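Local atomic coordinates of geranylgeranyl Pyrophosphate Synthetase (Geoglobus acetivorans, PDB entry 5JFQ), a protein that catalyses the magnesium-dependent addition of three isopentenyl diphosphates to dimethylallyl diphosphate, giving mainly geranylgeranyl diphosphate and some farnesyl diphosphate. Residues 186-191 against 196-201; 206-211 against 312-317. All blocks are in the same frame, centred on the assembly; numbering follows the deposited sequence.

In the fold
Both contacts belong to the all-helical fold of the trans-prenyl diphosphate synthases, and both use helix 195-221. Going along the chain from the N terminus, interaction 1 comes first. It closes the short turn between helix 165-190 and helix 195-221, with four residues between its segments. Interaction 2 starts further along the second of these helices. It closes a loop of 100 residues, mostly helical, and brings in helix 305-316 near the C terminus. The two contacts follow one another in series and neither nest nor cross. The centres of interaction 1 and interaction 2 lie about 18 Å apart. Together they tie helix 195-221 to its predecessor in sequence and to the last helix of the chain.

Interaction 1 (186-191 against 196-201); sequences IPAVLF and SVEKAL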
loop_
_atom_site.group_PDB
_atom_site.type_symbol
_atom_site.label_atom_id
_atom_site.label_comp_id
_atom_site.label_asym_id
_atom_site.label_seq_id
_atom_site.Cartn_x
_atom_site.Cartn_y
_atom_site.Cartn_z
ATOM N N ILE B 186 15.285 11.471 6.054
ATOM C CA ILE B 186 14.639 12.033 4.868
ATOM C C ILE B 186 14.923 13.523 4.679
ATOM O O ILE B 186 15.021 13.954 3.520
ATOM C CB ILE B 186 13.127 11.726 4.840
ATOM C CG1 ILE B 186 12.595 11.882 3.406
ATOM C CG2 ILE B 186 12.321 12.556 5.834
ATOM C CD1 ILE B 186 11.101 11.603 3.254
ATOM N N PRO B 187 15.100 14.351 5.724
ATOM C CA PRO B 187 15.476 15.749 5.439
ATOM C C PRO B 187 16.843 15.865 4.780
ATOM O O PRO B 187 17.051 16.758 3.944
ATOM C CB PRO B 187 15.442 16.426 6.821
ATOM C CG PRO B 187 14.632 15.534 7.683
ATOM C CD PRO B 187 14.929 14.145 7.177
ATOM N N ALA B 188 17.781 14.980 5.124
ATOM C CA ALA B 188 19.051 14.941 4.412
ATOM C C ALA B 188 18.851 14.579 2.955
ATOM O O ALA B 188 19.601 15.043 2.086
ATOM C CB ALA B 188 20.001 13.943 5.067
ATOM N N VAL B 189 17.858 13.745 2.666
ATOM C CA VAL B 189 17.581 13.413 1.279
ATOM C C VAL B 189 16.892 14.575 0.591
ATOM O O VAL B 189 17.255 14.951 -0.528
ATOM C CB VAL B 189 16.736 12.137 1.184
ATOM C CG1 VAL B 189 16.538 11.761 -0.279
ATOM C CG2 VAL B 189 17.402 11.022 1.949
ATOM N N LEU B 190 15.894 15.163 1.260
ATOM C CA LEU B 190 15.078 16.195 0.631
ATOM C C LEU B 190 15.899 17.439 0.294
ATOM O O LEU B 190 15.671 18.078 -0.737
ATOM C CB LEU B 190 13.898 16.549 1.538
ATOM C CG LEU B 190 12.722 15.568 1.443
ATOM C CD1 LEU B 190 11.606 15.851 2.447
ATOM C CD2 LEU B 190 12.181 15.574 0.028
ATOM N N PHE B 191 16.869 17.784 1.138
ATOM C CA PHE B 191 17.650 19.006 1.002
ATOM C C PHE B 191 19.102 18.717 0.655
ATOM O O PHE B 191 20.005 19.427 1.091
ATOM C CB PHE B 191 17.546 19.825 2.281
ATOM C CG PHE B 191 16.154 19.950 2.754
ATOM C CD1 PHE B 191 15.128 20.123 1.843
ATOM C CD2 PHE B 191 15.846 19.844 4.088
ATOM C CE1 PHE B 191 13.815 20.219 2.250
ATOM C CE2 PHE B 191 14.533 19.941 4.511
ATOM C CZ PHE B 191 13.512 20.126 3.582
ATOM N N SER B 196 27.349 11.099 3.641
ATOM C CA SER B 196 27.804 11.022 5.026
ATOM C C SER B 196 26.712 11.461 5.990
ATOM O O SER B 196 26.500 10.836 7.035
ATOM C CB SER B 196 29.036 11.903 5.208
ATOM O OG SER B 196 28.667 13.273 5.113
ATOM N N VAL B 197 26.024 12.552 5.661
ATOM C CA VAL B 197 24.995 13.079 6.547
ATOM C C VAL B 197 23.773 12.163 6.553
ATOM O O VAL B 197 23.214 11.855 7.614
ATOM C CB VAL B 197 24.649 14.518 6.122
ATOM C CG1 VAL B 197 23.676 15.152 7.088
ATOM C CG2 VAL B 197 25.918 15.338 6.020
ATOM N N GLU B 198 23.354 11.701 5.369
ATOM C CA GLU B 198 22.216 10.790 5.261
ATOM C C GLU B 198 22.434 9.543 6.107
ATOM O O GLU B 198 21.658 9.253 7.026
ATOM C CB GLU B 198 21.997 10.405 3.794
ATOM C CG GLU B 198 20.610 9.879 3.475
ATOM C CD GLU B 198 20.534 9.204 2.115
ATOM O OE1 GLU B 198 21.514 9.250 1.356
ATOM O OE2 GLU B 198 19.494 8.607 1.802
ATOM N N LYS B 199 23.493 8.789 5.799
ATOM C CA LYS B 199 23.796 7.584 6.554
ATOM C C LYS B 199 23.868 7.873 8.045
ATOM O O LYS B 199 23.473 7.033 8.863
ATOM C CB LYS B 199 25.108 6.977 6.058
ATOM N N ALA B 200 24.329 9.073 8.418
ATOM C CA ALA B 200 24.449 9.413 9.832
ATOM C C ALA B 200 23.080 9.564 10.480
ATOM O O ALA B 200 22.829 9.010 11.553
ATOM C CB ALA B 200 25.276 10.688 9.999
ATOM N N LEU B 201 22.179 10.320 9.849
ATOM C CA LEU B 201 20.829 10.427 10.392
ATOM C C LEU B 201 20.097 9.110 10.265
ATOM O O LEU B 201 19.283 8.763 11.127
ATOM C CB LEU B 201 20.060 11.529 9.683
ATOM C CG LEU B 201 20.572 12.916 10.048
ATOM C CD1 LEU B 201 20.047 13.968 9.078
ATOM C CD2 LEU B 201 20.164 13.230 11.478
#
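Ala-188 and Glu-198 mark the place where segments 186-191 and 196-201 come nearest, with their CA atoms 5.3 Å apart. The two helices run antiparallel. Their local axes approach to 8.6 Å at an angle of 160°. The first is kinked at Pro-187, whose ring nitrogen has no hydrogen to give to the turn before. Its helix ends after Leu-190.

The methyl of Ala-188 points toward the second helix. CB lies against the backbone of that helix, 3.9 Å from Glu-198 CA. The small side chain of Ala-188 is consistent with this close approach. Leu-201 reaches the same methyl from one turn further on, with CD1 4.0 Å from Ala-188 CB. Val-197 CG1 adds a looser touch.

Val-189 meets Glu-198 beside this patch. The valine CG1 is anti to the backbone N (chi1 -176°), which leaves CG2 as the branch that faces the glutamate. CG2 rests against the end of the Glu-198 chain, 3.6 Å from its CD. The polar end of Glu-198 has its partner on another helix: OE2 forms a salt bridge with Lys-139.

The two helices form an antiparallel helical hairpin, joined by a short turn. It lies away from the residues assigned, by similarity, to substrate and metal binding. Helix 130-159, which carries Lys-139, flanks it at Val-189, while helix 47-58 packs against Pro-187 and Leu-201.

Interaction 2 (206-211 against 312-317); sequences IYSGIG and ELADYL
Ser-208 and Leu-317 bury equal areas where helix 195-221 meets the C-terminal part of helix 305-316 and the residue that follows. Ala-314 adds a smaller share. The contact lies in the interior of the all-helical isoprenoid synthase fold. The nearest backbone pair is Ser-208 and Ala-314, with CA atoms 5.6 Å apart.

The small side chains of Ser-208 and Ala-314 are consistent with this close approach. Ser-208 points its CB toward the other helix. Its OG is turned beside its own backbone N (chi1 -49°), and from there it hydrogen-bonds back to Tyr-204 O, one turn earlier. The buried hydroxyl is thus satisfied within its own helix. Across the contact, OG meets a methyl, Ala-314 CB, at 4.0 Å. This is a van der Waals touch.

Tyr-204 also touches Ala-314, and helix 280-298 closes in on both small residues through Ala-294 and Ile-291. Leu-317 further packs on Leu-47 and Phe-212. Its side chain is about 8 Å from that of Lys-45, which by similarity binds isopentenyl diphosphate. The contact is thus near, but not in, that probable site.

Leu-317 reaches Ser-208 with one branch. CD1 stands anti to CA (chi2 -169°), which carries it out toward Ser-208. It lies 3.7 Å from Ser-208 CB and also meets the carbonyl oxygen, with Leu-317 CD1 3.5 Å from Ser-208 O.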
loop_
_atom_site.group_PDB
_atom_site.type_symbol
_atom_site.label_atom_id
_atom_site.label_comp_id
_atom_site.label_asym_id
_atom_site.label_seq_id
_atom_site.Cartn_x
_atom_site.Cartn_y
_atom_site.Cartn_z
ATOM N N ILE B 206 17.742 4.243 12.972
ATOM C CA ILE B 206 17.614 2.807 13.160
ATOM C C ILE B 206 17.932 2.438 14.593
ATOM O O ILE B 206 17.148 1.762 15.273
ATOM C CB ILE B 206 18.525 2.048 12.186
ATOM C CG1 ILE B 206 17.998 2.182 10.765
ATOM C CG2 ILE B 206 18.652 0.604 12.602
ATOM C CD1 ILE B 206 18.936 2.942 9.900
ATOM N N TYR B 207 19.097 2.873 15.068
ATOM C CA TYR B 207 19.526 2.501 16.407
ATOM C C TYR B 207 18.540 3.002 17.442
ATOM O O TYR B 207 18.169 2.265 18.365
ATOM C CB TYR B 207 20.929 3.034 16.666
ATOM C CG TYR B 207 21.920 2.430 15.710
ATOM C CD1 TYR B 207 21.725 1.151 15.222
ATOM C CD2 TYR B 207 23.030 3.139 15.275
ATOM C CE1 TYR B 207 22.603 0.583 14.349
ATOM C CE2 TYR B 207 23.924 2.574 14.393
ATOM C CZ TYR B 207 23.700 1.288 13.932
ATOM O OH TYR B 207 24.579 0.705 13.049
ATOM N N SER B 208 18.061 4.229 17.276
ATOM C CA SER B 208 17.009 4.692 18.161
ATOM C C SER B 208 15.807 3.762 18.099
ATOM O O SER B 208 15.169 3.501 19.120
ATOM C CB SER B 208 16.624 6.116 17.799
ATOM O OG SER B 208 17.796 6.903 17.696
ATOM N N GLY B 209 15.515 3.213 16.920
ATOM C CA GLY B 209 14.372 2.325 16.801
ATOM C C GLY B 209 14.564 1.035 17.572
ATOM O O GLY B 209 13.718 0.644 18.383
ATOM N N ILE B 210 15.690 0.364 17.345
ATOM C CA ILE B 210 15.937 -0.910 18.005
ATOM C C ILE B 210 15.926 -0.743 19.516
ATOM O O ILE B 210 15.182 -1.426 20.226
ATOM C CB ILE B 210 17.254 -1.510 17.504
ATOM C CG1 ILE B 210 17.127 -1.710 15.991
ATOM C CG2 ILE B 210 17.553 -2.804 18.245
ATOM C CD1 ILE B 210 18.404 -2.036 15.300
ATOM N N GLY B 211 16.740 0.171 20.027
ATOM C CA GLY B 211 16.671 0.487 21.443
ATOM C C GLY B 211 15.263 0.823 21.892
ATOM O O GLY B 211 14.800 0.340 22.928
ATOM N N GLU B 312 18.581 14.009 23.483
ATOM C CA GLU B 312 17.660 13.800 24.594
ATOM C C GLU B 312 16.493 12.917 24.175
ATOM O O GLU B 312 15.951 12.159 24.990
ATOM C CB GLU B 312 17.163 15.152 25.122
ATOM C CG GLU B 312 18.295 16.113 25.536
ATOM C CD GLU B 312 17.850 17.577 25.678
ATOM O OE1 GLU B 312 16.685 17.828 26.075
ATOM O OE2 GLU B 312 18.673 18.479 25.393
ATOM N N LEU B 313 16.126 12.969 22.895
ATOM C CA LEU B 313 15.000 12.188 22.399
ATOM C C LEU B 313 15.361 10.712 22.281
ATOM O O LEU B 313 14.582 9.837 22.685
ATOM C CB LEU B 313 14.550 12.763 21.056
ATOM C CG LEU B 313 13.555 12.012 20.183
ATOM C CD1 LEU B 313 12.210 11.911 20.874
ATOM C CD2 LEU B 313 13.430 12.753 18.868
ATOM N N ALA B 314 16.538 10.412 21.724
ATOM C CA ALA B 314 17.033 9.041 21.749
ATOM C C ALA B 314 17.101 8.521 23.172
ATOM O O ALA B 314 16.949 7.317 23.406
ATOM C CB ALA B 314 18.407 8.952 21.086
ATOM N N ASP B 315 17.308 9.419 24.137
ATOM C CA ASP B 315 17.264 9.026 25.540
ATOM C C ASP B 315 15.847 8.699 25.985
ATOM O O ASP B 315 15.628 7.692 26.667
ATOM C CB ASP B 315 17.863 10.126 26.414
ATOM C CG ASP B 315 19.375 10.127 26.383
ATOM O OD1 ASP B 315 19.963 9.021 26.289
ATOM O OD2 ASP B 315 19.969 11.223 26.466
ATOM N N TYR B 316 14.866 9.528 25.611
ATOM C CA TYR B 316 13.503 9.260 26.055
ATOM C C TYR B 316 13.009 7.912 25.566
ATOM O O TYR B 316 12.150 7.300 26.207
ATOM C CB TYR B 316 12.535 10.344 25.596
ATOM C CG TYR B 316 11.112 10.079 26.064
ATOM C CD1 TYR B 316 10.785 10.108 27.415
ATOM C CD2 TYR B 316 10.100 9.778 25.159
ATOM C CE1 TYR B 316 9.483 9.862 27.848
ATOM C CE2 TYR B 316 8.794 9.529 25.585
ATOM C CZ TYR B 316 8.495 9.576 26.926
ATOM N N LEU B 317 13.532 7.426 24.444
ATOM C CA LEU B 317 13.090 6.119 23.979
ATOM C C LEU B 317 13.459 5.016 24.959
ATOM O O LEU B 317 12.810 3.967 24.957
ATOM C CB LEU B 317 13.667 5.826 22.595
ATOM C CG LEU B 317 13.371 6.922 21.562
ATOM C CD1 LEU B 317 13.716 6.480 20.134
ATOM C CD2 LEU B 317 11.924 7.393 21.658
#